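Local coordinates for protein ATP phosphoribosyltransferase regulatory subunit (Bacillus halodurans, PDB 3OD1) that probably serves as the regulatory partner of HisG in the first step of histidine biosynthesis and may allow feedback regulation by histidine, at residues B[35-46]-B[103-111]. Sequence-based numbering, arbitrary orientation.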
# COMPACT_ATOMS: atom_id res chain seq x y z
N THR B 35 -5.49 -12.48 -1.39
CA THR B 35 -5.77 -11.76 -2.63
C THR B 35 -5.79 -12.72 -3.83
O THR B 35 -6.55 -12.52 -4.78
CB THR B 35 -4.78 -10.60 -2.88
OG1 THR B 35 -3.44 -11.08 -2.78
CG2 THR B 35 -4.98 -9.50 -1.84
N GLU B 36 -4.99 -13.78 -3.76
CA GLU B 36 -5.02 -14.81 -4.79
C GLU B 36 -6.37 -15.54 -4.83
O GLU B 36 -6.89 -15.81 -5.91
CB GLU B 36 -3.91 -15.83 -4.58
CG GLU B 36 -2.82 -15.75 -5.63
CD GLU B 36 -1.62 -16.63 -5.29
OE1 GLU B 36 -1.79 -17.87 -5.23
OE2 GLU B 36 -0.52 -16.07 -5.08
N GLU B 37 -6.89 -15.91 -3.67
CA GLU B 37 -8.21 -16.56 -3.60
C GLU B 37 -9.29 -15.60 -4.11
O GLU B 37 -10.12 -15.96 -4.94
CB GLU B 37 -8.55 -16.98 -2.17
CG GLU B 37 -9.85 -17.79 -2.05
CD GLU B 37 -9.74 -19.16 -2.70
OE1 GLU B 37 -8.60 -19.61 -2.90
OE2 GLU B 37 -10.78 -19.79 -3.01
N ILE B 38 -9.25 -14.37 -3.62
CA ILE B 38 -10.20 -13.35 -4.05
C ILE B 38 -10.23 -13.20 -5.58
O ILE B 38 -11.30 -13.05 -6.19
CB ILE B 38 -9.91 -12.03 -3.34
CG1 ILE B 38 -10.27 -12.15 -1.84
CG2 ILE B 38 -10.64 -10.87 -4.01
CD1 ILE B 38 -9.70 -11.02 -0.99
N ASN B 39 -9.06 -13.27 -6.20
CA ASN B 39 -8.99 -13.10 -7.65
C ASN B 39 -9.59 -14.28 -8.41
O ASN B 39 -10.17 -14.12 -9.49
CB ASN B 39 -7.54 -12.88 -8.10
CG ASN B 39 -7.40 -11.65 -8.96
OD1 ASN B 39 -6.98 -11.74 -10.11
ND2 ASN B 39 -7.77 -10.49 -8.41
N LEU B 40 -9.43 -15.46 -7.83
CA LEU B 40 -10.04 -16.68 -8.36
C LEU B 40 -11.58 -16.65 -8.35
O LEU B 40 -12.22 -17.45 -9.03
CB LEU B 40 -9.53 -17.90 -7.60
CG LEU B 40 -8.05 -18.22 -7.86
CD1 LEU B 40 -7.60 -19.39 -6.99
CD2 LEU B 40 -7.83 -18.54 -9.33
N TRP B 41 -12.17 -15.76 -7.56
CA TRP B 41 -13.63 -15.65 -7.50
C TRP B 41 -14.18 -14.50 -8.33
O TRP B 41 -15.35 -14.13 -8.21
CB TRP B 41 -14.10 -15.50 -6.05
CG TRP B 41 -13.89 -16.70 -5.20
CD1 TRP B 41 -12.72 -17.38 -5.02
CD2 TRP B 41 -14.87 -17.37 -4.39
NE1 TRP B 41 -12.91 -18.43 -4.15
CE2 TRP B 41 -14.22 -18.44 -3.75
CE3 TRP B 41 -16.24 -17.16 -4.15
CZ2 TRP B 41 -14.88 -19.30 -2.87
CZ3 TRP B 41 -16.89 -18.02 -3.29
CH2 TRP B 41 -16.22 -19.09 -2.66
N GLY B 42 -13.31 -13.89 -9.13
CA GLY B 42 -13.73 -12.88 -10.08
C GLY B 42 -13.75 -11.44 -9.60
O GLY B 42 -14.31 -10.57 -10.27
N TYR B 43 -13.15 -11.18 -8.44
CA TYR B 43 -13.13 -9.81 -7.91
C TYR B 43 -11.94 -9.06 -8.51
O TYR B 43 -10.89 -9.65 -8.77
CB TYR B 43 -13.08 -9.81 -6.37
CG TYR B 43 -14.40 -10.25 -5.76
CD1 TYR B 43 -15.25 -9.33 -5.16
CD2 TYR B 43 -14.80 -11.58 -5.80
CE1 TYR B 43 -16.46 -9.72 -4.62
CE2 TYR B 43 -16.02 -11.99 -5.27
CZ TYR B 43 -16.85 -11.04 -4.68
OH TYR B 43 -18.05 -11.43 -4.14
N ASP B 44 -12.13 -7.77 -8.78
CA ASP B 44 -11.04 -6.94 -9.32
C ASP B 44 -10.56 -5.97 -8.26
O ASP B 44 -11.36 -5.19 -7.71
CB ASP B 44 -11.50 -6.11 -10.52
CG ASP B 44 -11.83 -6.94 -11.74
OD1 ASP B 44 -11.12 -7.91 -12.06
OD2 ASP B 44 -12.80 -6.59 -12.42
N MSE B 45 -9.27 -6.00 -7.97
CA MSE B 45 -8.65 -5.02 -7.07
C MSE B 45 -8.72 -3.61 -7.64
O MSE B 45 -8.53 -3.40 -8.83
CB MSE B 45 -7.19 -5.41 -6.83
CG MSE B 45 -7.07 -6.76 -6.17
SE MSE B 45 -7.17 -6.52 -4.25
CE MSE B 45 -5.50 -5.51 -4.14
N ILE B 46 -9.01 -2.64 -6.77
CA ILE B 46 -8.90 -1.24 -7.14
C ILE B 46 -8.12 -0.50 -6.06
O ILE B 46 -7.76 -1.09 -5.03
CB ILE B 46 -10.29 -0.56 -7.36
CG1 ILE B 46 -11.26 -0.92 -6.23
CG2 ILE B 46 -10.85 -0.97 -8.72
CD1 ILE B 46 -10.99 -0.16 -4.92
N PRO B 103 -23.94 -6.90 -11.65
CA PRO B 103 -23.24 -6.69 -10.38
C PRO B 103 -21.74 -6.46 -10.55
O PRO B 103 -21.11 -6.97 -11.48
CB PRO B 103 -23.46 -8.01 -9.63
CG PRO B 103 -24.33 -8.86 -10.51
CD PRO B 103 -24.17 -8.33 -11.89
N LEU B 104 -21.17 -5.69 -9.63
CA LEU B 104 -19.74 -5.45 -9.61
C LEU B 104 -19.09 -6.15 -8.43
O LEU B 104 -19.63 -6.18 -7.31
CB LEU B 104 -19.47 -3.95 -9.52
CG LEU B 104 -19.73 -3.20 -10.82
CD1 LEU B 104 -19.93 -1.72 -10.55
CD2 LEU B 104 -18.58 -3.45 -11.79
N ARG B 105 -17.93 -6.74 -8.69
CA ARG B 105 -17.16 -7.45 -7.69
C ARG B 105 -15.79 -6.80 -7.60
O ARG B 105 -14.95 -6.94 -8.51
CB ARG B 105 -17.04 -8.93 -8.05
CG ARG B 105 -18.33 -9.72 -7.81
CD ARG B 105 -18.26 -11.11 -8.36
NE ARG B 105 -19.39 -11.90 -7.90
CZ ARG B 105 -20.58 -11.90 -8.47
NH1 ARG B 105 -20.81 -11.14 -9.54
NH2 ARG B 105 -21.56 -12.64 -7.97
N LEU B 106 -15.57 -6.06 -6.53
CA LEU B 106 -14.38 -5.27 -6.37
C LEU B 106 -13.70 -5.64 -5.07
O LEU B 106 -14.35 -6.14 -4.14
CB LEU B 106 -14.73 -3.78 -6.41
CG LEU B 106 -15.32 -3.28 -7.74
CD1 LEU B 106 -15.96 -1.92 -7.57
CD2 LEU B 106 -14.27 -3.21 -8.82
N ALA B 107 -12.39 -5.41 -5.01
CA ALA B 107 -11.58 -5.83 -3.87
C ALA B 107 -10.53 -4.77 -3.56
O ALA B 107 -10.25 -3.90 -4.39
CB ALA B 107 -10.87 -7.18 -4.14
N TYR B 108 -9.96 -4.84 -2.36
CA TYR B 108 -8.94 -3.86 -1.98
C TYR B 108 -8.00 -4.46 -0.95
O TYR B 108 -8.33 -5.43 -0.29
CB TYR B 108 -9.60 -2.61 -1.40
CG TYR B 108 -10.44 -2.92 -0.18
CD1 TYR B 108 -11.78 -3.28 -0.31
CD2 TYR B 108 -9.90 -2.89 1.10
CE1 TYR B 108 -12.57 -3.58 0.81
CE2 TYR B 108 -10.67 -3.20 2.23
CZ TYR B 108 -12.01 -3.53 2.08
OH TYR B 108 -12.77 -3.84 3.19
N GLN B 109 -6.81 -3.87 -0.85
CA GLN B 109 -5.91 -4.12 0.25
C GLN B 109 -5.30 -2.75 0.54
O GLN B 109 -4.50 -2.23 -0.24
CB GLN B 109 -4.84 -5.14 -0.14
CG GLN B 109 -3.85 -5.45 0.95
CD GLN B 109 -2.76 -6.42 0.50
OE1 GLN B 109 -2.96 -7.22 -0.41
NE2 GLN B 109 -1.60 -6.37 1.17
N SER B 110 -5.72 -2.14 1.65
CA SER B 110 -5.44 -0.73 1.86
C SER B 110 -5.30 -0.39 3.33
O SER B 110 -5.96 -0.98 4.19
CB SER B 110 -6.57 0.13 1.29
OG SER B 110 -6.81 -0.16 -0.08
N ASN B 111 -4.47 0.62 3.60
CA ASN B 111 -4.46 1.22 4.93
C ASN B 111 -5.66 2.13 5.11
O ASN B 111 -5.98 2.95 4.24
CB ASN B 111 -3.19 2.03 5.14
CG ASN B 111 -1.95 1.16 5.21
OD1 ASN B 111 -2.03 -0.05 5.38
ND2 ASN B 111 -0.80 1.79 5.08
O HOH W 1 -6.32 -1.89 -2.76
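T35 touches Q109 with its methyl: CG2 lies 3.4 Å from OE1 of Q109, and the two side chains cross at about a right angle. Q109 reaches there with an extended chain, CG anti to the backbone N (chi1 179°), and its NE2 is hydrogen-bonded to E127. One turn on, I38 sets CG2 3.7 Å from CB of A107. The helix ends soon after, and W41 NE1 donates a hydrogen bond to E37 OE2, which lies near the plane of the indole. G42 then turns the chain toward the sheet.

Y43 lays its ring against R105. R105 CB sits over one face of the ring, 3.6 Å from the centroid, a CH-pi contact. CG and CD of R105 continue across the ring, with CG near CE1 and CZ. The ring and guanidinium planes are 74° apart, and E144 binds both Y43 OH and the guanidinium. Replacing the tyrosine by an alanine is likely to leave the aliphatic part of R105 without its cover and E144 without its hydrogen bond to the tyrosine hydroxyl.

D44 and M45 pair in parallel with L106 and A107. D44 N donates to R105 O (3.0 Å), and A107 N donates to D44 O. Selenomethionine M45 bends at chi2 and chi3, which brings SE to 3.8 Å from A107 CB and CE close to Q109. I46 N donates to A107 O (3.0 Å). A water bridges I46 O and Q109 N.

This short strand is the outermost on its side of the chain's large mixed sheet, part of the class II synthetase-like fold. Strand 125-134 flanks 104-113 on its other edge. Helix 21-40 packs over one sheet face beside helix 139-155, while I46 and L106 meet helix 86-94. The second subunit packs on M45 and R105.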